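Local structure of acyl-CoA synthetase (AMP-forming)/AMP-acid ligase II-like protein (Dyadobacter fermentans, 4GS5) at residues Phe204-Leu218 with Val230-Phe243. The protein belongs to the ATP-dependent AMP-binding enzyme family and is probably an AMP-forming ligase that joins medium-chain fatty acids to coenzyme A. Sequence-based numbering, arbitrary orientation.
Sequences FLPGIQYGVDERGCL and VQTNDLVEIHGNAF. With EDO (1,2-ethanediol), chain X.
Cys217 and Leu235 form an antiparallel, non-hydrogen-bonded pair, flanked by backbone bonds from Leu218 N to Asp234 O and, nearly straight at 172°, from Val236 N to Gly216 O. Leu218 O is gripped twice by Thr232, by its backbone N (2.8 Å) and, in the carbonyl plane on a lone pair, by OG1 (2.6 Å); OG1 also takes the N-H of Asp234 in an ST turn. The turn at Asp213-Gly216 is tied by the Asp213 carboxylate: OD1 receives Arg215 N and Cys217 N from opposite faces of its plane, while OD2 pairs side-on with Arg215 NE (2.9 Å) and NH1. A bend at chi3 (-58°) folds the arginine back, and NH1 and NH2 converge end-on upon Asn233 OD1 (3.1 Å from NH2), with guanidinium and amide planes perpendicular. Cys217 SG lies over the centre of one guanidinium face. Replacing Asp213 by an alanine removes the carboxylate, so that Arg215 would probably lose its charge partner and be freer to swing off Asn233, and the N-H groups of Arg215 and Cys217 their shared acceptor. Gln231, bent at chi2 (61°), brings NE2 above the carbonyl plane of Cys217 to its O (3.0 Å), opposite the N-H of Asp213. Farther along, Val212 CG1 packs on Val236 CG2, and Leu218 CD2 sits over one face of the Phe243 ring, 4.0 Å from its centroid. Phe204 CZ touches Phe243 CD2 (3.4 Å), the rings oblique; Tyr210 covers a face of Phe204, and its OH reaches Asn241 CB (3.4 Å). Strands 217-221 and 230-238 thus make a beta hairpin, with strand 209-212 bonded to 217-221 on one side and 242-248 beside 230-238 on the other; Phe204, through its N bonded to Asn241 O, carries the pairing on to strand 202-204, and Tyr179 meets the Phe243 ring edge-to-face.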
loop_
_atom_site.group_PDB
_atom_site.type_symbol
_atom_site.label_atom_id
_atom_site.label_comp_id
_atom_site.label_asym_id
_atom_site.label_seq_id
_atom_site.Cartn_x
_atom_site.Cartn_y
_atom_site.Cartn_z
ATOM N N PHE A 204 10.860 8.287 -1.854
ATOM C CA PHE A 204 10.014 9.295 -2.500
ATOM C C PHE A 204 10.439 9.609 -3.935
ATOM O O PHE A 204 11.611 9.852 -4.209
ATOM C CB PHE A 204 10.007 10.591 -1.675
ATOM C CG PHE A 204 9.233 10.484 -0.383
ATOM C CD1 PHE A 204 7.840 10.340 -0.396
ATOM C CD2 PHE A 204 9.898 10.496 0.842
ATOM C CE1 PHE A 204 7.122 10.227 0.791
ATOM C CE2 PHE A 204 9.195 10.380 2.045
ATOM C CZ PHE A 204 7.808 10.256 2.028
ATOM N N LEU A 205 9.471 9.601 -4.847
ATOM C CA LEU A 205 9.703 10.016 -6.224
ATOM C C LEU A 205 10.061 11.503 -6.279
ATOM O O LEU A 205 9.660 12.276 -5.413
ATOM C CB LEU A 205 8.449 9.752 -7.063
ATOM C CG LEU A 205 8.120 8.282 -7.306
ATOM C CD1 LEU A 205 6.706 8.128 -7.858
ATOM C CD2 LEU A 205 9.135 7.669 -8.241
ATOM N N PRO A 206 10.811 11.913 -7.310
ATOM C CA PRO A 206 11.221 13.320 -7.384
ATOM C C PRO A 206 10.000 14.223 -7.590
ATOM O O PRO A 206 9.066 13.839 -8.294
ATOM C CB PRO A 206 12.121 13.355 -8.623
ATOM C CG PRO A 206 11.581 12.240 -9.505
ATOM C CD PRO A 206 11.096 11.170 -8.556
ATOM N N GLY A 207 10.004 15.394 -6.971
ATOM C CA GLY A 207 8.911 16.335 -7.130
ATOM C C GLY A 207 7.851 16.200 -6.059
ATOM O O GLY A 207 6.942 17.021 -5.971
ATOM N N ILE A 208 7.968 15.162 -5.241
ATOM C CA ILE A 208 7.079 14.983 -4.107
ATOM C C ILE A 208 7.628 15.716 -2.884
ATOM O O ILE A 208 8.781 15.522 -2.507
ATOM C CB ILE A 208 6.923 13.487 -3.755
ATOM C CG1 ILE A 208 6.344 12.707 -4.935
ATOM C CG2 ILE A 208 6.047 13.309 -2.532
ATOM C CD1 ILE A 208 4.947 13.196 -5.389
ATOM N N GLN A 209 6.811 16.565 -2.269
ATOM C CA GLN A 209 7.163 17.159 -0.978
ATOM C C GLN A 209 6.475 16.316 0.092
ATOM O O GLN A 209 5.341 15.858 -0.110
ATOM C CB GLN A 209 6.704 18.621 -0.897
ATOM C CG GLN A 209 7.372 19.542 -1.913
ATOM C CD GLN A 209 6.398 20.053 -2.970
ATOM O OE1 GLN A 209 6.596 19.842 -4.171
ATOM N NE2 GLN A 209 5.339 20.731 -2.526
ATOM N N TYR A 210 7.152 16.109 1.218
ATOM C CA TYR A 210 6.691 15.146 2.229
ATOM C C TYR A 210 7.009 15.616 3.642
ATOM O O TYR A 210 7.879 16.465 3.848
ATOM C CB TYR A 210 7.306 13.761 1.983
ATOM C CG TYR A 210 8.806 13.808 1.765
ATOM C CD1 TYR A 210 9.681 13.816 2.848
ATOM C CD2 TYR A 210 9.348 13.862 0.483
ATOM C CE1 TYR A 210 11.056 13.874 2.662
ATOM C CE2 TYR A 210 10.730 13.918 0.286
ATOM C CZ TYR A 210 11.569 13.917 1.382
ATOM O OH TYR A 210 12.930 13.975 1.204
ATOM N N GLY A 211 6.287 15.068 4.612
ATOM C CA GLY A 211 6.478 15.427 6.011
ATOM C C GLY A 211 5.469 14.645 6.830
ATOM O O GLY A 211 4.729 13.841 6.269
ATOM N N VAL A 212 5.427 14.873 8.138
ATOM C CA VAL A 212 4.428 14.226 8.988
ATOM C C VAL A 212 3.654 15.275 9.785
ATOM O O VAL A 212 4.172 16.345 10.056
ATOM C CB VAL A 212 5.075 13.204 9.964
ATOM C CG1 VAL A 212 5.671 12.031 9.193
ATOM C CG2 VAL A 212 6.139 13.884 10.810
ATOM N N ASP A 213 2.410 14.971 10.141
ATOM C CA ASP A 213 1.640 15.842 11.010
ATOM C C ASP A 213 2.028 15.548 12.457
ATOM O O ASP A 213 2.993 14.818 12.711
ATOM C CB ASP A 213 0.135 15.635 10.799
ATOM C CG ASP A 213 -0.313 14.230 11.141
ATOM O OD1 ASP A 213 0.490 13.470 11.728
ATOM O OD2 ASP A 213 -1.469 13.877 10.829
ATOM N N GLU A 214 1.265 16.095 13.397
ATOM C CA GLU A 214 1.585 15.968 14.819
ATOM C C GLU A 214 1.454 14.538 15.347
ATOM O O GLU A 214 1.951 14.224 16.432
ATOM C CB GLU A 214 0.717 16.925 15.649
ATOM C CG GLU A 214 0.943 18.391 15.313
ATOM C CD GLU A 214 0.125 19.336 16.187
ATOM O OE1 GLU A 214 -1.096 19.104 16.349
ATOM O OE2 GLU A 214 0.706 20.312 16.714
ATOM N N ARG A 215 0.796 13.673 14.579
ATOM C CA ARG A 215 0.612 12.279 14.984
ATOM C C ARG A 215 1.780 11.417 14.521
ATOM O O ARG A 215 1.948 10.278 14.967
ATOM C CB ARG A 215 -0.689 11.715 14.409
ATOM C CG ARG A 215 -1.954 12.479 14.802
ATOM C CD ARG A 215 -3.148 11.984 13.991
ATOM N NE ARG A 215 -2.918 12.123 12.553
ATOM C CZ ARG A 215 -3.592 11.460 11.619
ATOM N NH1 ARG A 215 -3.322 11.652 10.335
ATOM N NH2 ARG A 215 -4.534 10.599 11.969
ATOM N N GLY A 216 2.581 11.970 13.617
ATOM C CA GLY A 216 3.625 11.215 12.957
ATOM C C GLY A 216 3.144 10.532 11.683
ATOM O O GLY A 216 3.792 9.609 11.196
ATOM N N CYS A 217 2.006 10.977 11.147
ATOM C CA CYS A 217 1.434 10.391 9.930
ATOM C C CYS A 217 1.854 11.144 8.661
ATOM O O CYS A 217 1.859 12.376 8.618
ATOM C CB CYS A 217 -0.094 10.376 10.003
ATOM S SG CYS A 217 -0.816 9.216 11.190
ATOM N N LEU A 218 2.138 10.388 7.612
ATOM C CA LEU A 218 2.671 10.947 6.375
ATOM C C LEU A 218 1.687 11.875 5.677
ATOM O O LEU A 218 0.499 11.547 5.501
ATOM C CB LEU A 218 3.044 9.816 5.420
ATOM C CG LEU A 218 3.674 10.183 4.068
ATOM C CD1 LEU A 218 5.016 10.894 4.266
ATOM C CD2 LEU A 218 3.867 8.919 3.228
ATOM N N VAL A 230 -1.896 16.155 0.855
ATOM C CA VAL A 230 -2.767 15.045 1.181
ATOM C C VAL A 230 -2.265 14.434 2.479
ATOM O O VAL A 230 -1.097 14.056 2.581
ATOM C CB VAL A 230 -2.738 13.988 0.058
ATOM C CG1 VAL A 230 -3.473 12.723 0.486
ATOM C CG2 VAL A 230 -3.336 14.559 -1.216
ATOM N N GLN A 231 -3.142 14.353 3.473
ATOM C CA GLN A 231 -2.780 13.817 4.781
ATOM C C GLN A 231 -3.219 12.363 4.868
ATOM O O GLN A 231 -4.412 12.080 4.765
ATOM C CB GLN A 231 -3.466 14.630 5.886
ATOM C CG GLN A 231 -3.111 14.152 7.296
ATOM C CD GLN A 231 -1.624 14.263 7.583
ATOM O OE1 GLN A 231 -1.091 15.364 7.697
ATOM N NE2 GLN A 231 -0.946 13.124 7.683
ATOM N N THR A 232 -2.270 11.439 5.031
ATOM C CA THR A 232 -2.628 10.027 5.183
ATOM C C THR A 232 -2.893 9.740 6.648
ATOM O O THR A 232 -2.712 10.614 7.499
ATOM C CB THR A 232 -1.515 9.078 4.716
ATOM O OG1 THR A 232 -0.398 9.150 5.622
ATOM C CG2 THR A 232 -1.061 9.433 3.307
ATOM N N ASN A 233 -3.332 8.520 6.944
ATOM C CA ASN A 233 -3.386 8.066 8.329
ATOM C C ASN A 233 -2.329 6.975 8.527
ATOM O O ASN A 233 -2.450 6.136 9.424
ATOM C CB ASN A 233 -4.789 7.562 8.701
ATOM C CG ASN A 233 -5.852 8.659 8.638
ATOM O OD1 ASN A 233 -5.669 9.747 9.182
ATOM N ND2 ASN A 233 -6.979 8.366 7.977
ATOM N N ASP A 234 -1.298 6.989 7.679
ATOM C CA ASP A 234 -0.164 6.079 7.842
ATOM C C ASP A 234 0.915 6.645 8.764
ATOM O O ASP A 234 1.596 7.609 8.414
ATOM C CB ASP A 234 0.479 5.740 6.489
ATOM C CG ASP A 234 -0.428 4.908 5.592
ATOM O OD1 ASP A 234 -1.232 4.108 6.113
ATOM O OD2 ASP A 234 -0.334 5.062 4.365
ATOM N N LEU A 235 1.073 6.030 9.932
ATOM C CA LEU A 235 2.215 6.294 10.806
ATOM C C LEU A 235 3.519 5.852 10.121
ATOM O O LEU A 235 3.662 4.691 9.717
ATOM C CB LEU A 235 2.036 5.497 12.097
ATOM C CG LEU A 235 2.582 6.000 13.418
ATOM C CD1 LEU A 235 1.878 7.289 13.829
ATOM C CD2 LEU A 235 2.394 4.914 14.476
ATOM N N VAL A 236 4.484 6.764 10.015
ATOM C CA VAL A 236 5.725 6.473 9.308
ATOM C C VAL A 236 6.936 7.019 10.058
ATOM O O VAL A 236 6.814 7.865 10.924
ATOM C CB VAL A 236 5.729 7.065 7.864
ATOM C CG1 VAL A 236 4.493 6.566 7.065
ATOM C CG2 VAL A 236 5.754 8.595 7.889
ATOM N N GLU A 237 8.112 6.539 9.702
ATOM C CA GLU A 237 9.329 7.207 10.113
ATOM C C GLU A 237 10.062 7.610 8.858
ATOM O O GLU A 237 10.400 6.761 8.036
ATOM C CB GLU A 237 10.195 6.274 10.954
ATOM C CG GLU A 237 9.762 6.189 12.399
ATOM C CD GLU A 237 10.266 7.363 13.231
ATOM O OE1 GLU A 237 11.014 8.212 12.689
ATOM O OE2 GLU A 237 9.914 7.433 14.430
ATOM N N ILE A 238 10.287 8.909 8.695
ATOM C CA ILE A 238 11.047 9.402 7.549
ATOM C C ILE A 238 12.563 9.268 7.774
ATOM O O ILE A 238 13.055 9.509 8.870
ATOM C CB ILE A 238 10.622 10.848 7.170
ATOM C CG1 ILE A 238 9.185 10.825 6.617
ATOM C CG2 ILE A 238 11.568 11.457 6.139
ATOM C CD1 ILE A 238 8.590 12.172 6.344
ATOM N N HIS A 239 13.284 8.859 6.735
ATOM C CA HIS A 239 14.748 8.758 6.783
ATOM C C HIS A 239 15.322 9.370 5.507
ATOM O O HIS A 239 15.344 8.723 4.446
ATOM C CB HIS A 239 15.180 7.291 6.842
ATOM C CG HIS A 239 14.706 6.562 8.055
ATOM N ND1 HIS A 239 13.598 5.737 8.048
ATOM C CD2 HIS A 239 15.190 6.523 9.315
ATOM C CE1 HIS A 239 13.423 5.228 9.252
ATOM N NE2 HIS A 239 14.373 5.696 10.043
ATOM N N GLY A 240 15.758 10.616 5.579
ATOM C CA GLY A 240 16.167 11.303 4.366
ATOM C C GLY A 240 14.997 11.285 3.386
ATOM O O GLY A 240 13.846 11.452 3.788
ATOM N N ASN A 241 15.269 11.051 2.107
ATOM C CA ASN A 241 14.210 11.077 1.098
ATOM C C ASN A 241 13.425 9.769 0.929
ATOM O O ASN A 241 13.114 9.363 -0.191
ATOM C CB ASN A 241 14.786 11.503 -0.251
ATOM C CG ASN A 241 15.556 10.389 -0.925
ATOM O OD1 ASN A 241 16.144 9.527 -0.259
ATOM N ND2 ASN A 241 15.547 10.390 -2.256
ATOM N N ALA A 242 13.098 9.123 2.042
ATOM C CA ALA A 242 12.429 7.829 2.029
ATOM C C ALA A 242 11.699 7.645 3.348
ATOM O O ALA A 242 11.942 8.377 4.305
ATOM C CB ALA A 242 13.459 6.679 1.826
ATOM N N PHE A 243 10.805 6.670 3.420
ATOM C CA PHE A 243 10.137 6.427 4.688
ATOM C C PHE A 243 9.910 4.965 4.941
ATOM O O PHE A 243 9.888 4.146 4.024
ATOM C CB PHE A 243 8.802 7.187 4.786
ATOM C CG PHE A 243 7.679 6.578 3.954
ATOM C CD1 PHE A 243 6.813 5.647 4.501
ATOM C CD2 PHE A 243 7.485 6.973 2.636
ATOM C CE1 PHE A 243 5.764 5.106 3.736
ATOM C CE2 PHE A 243 6.438 6.445 1.864
ATOM C CZ PHE A 243 5.584 5.515 2.407
HETATM C C1 EDO X . 10.690 14.632 -12.437
HETATM O O1 EDO X . 10.909 13.930 -13.662
HETATM C C2 EDO X . 9.254 14.388 -11.999
HETATM O O2 EDO X . 8.976 15.084 -10.774
#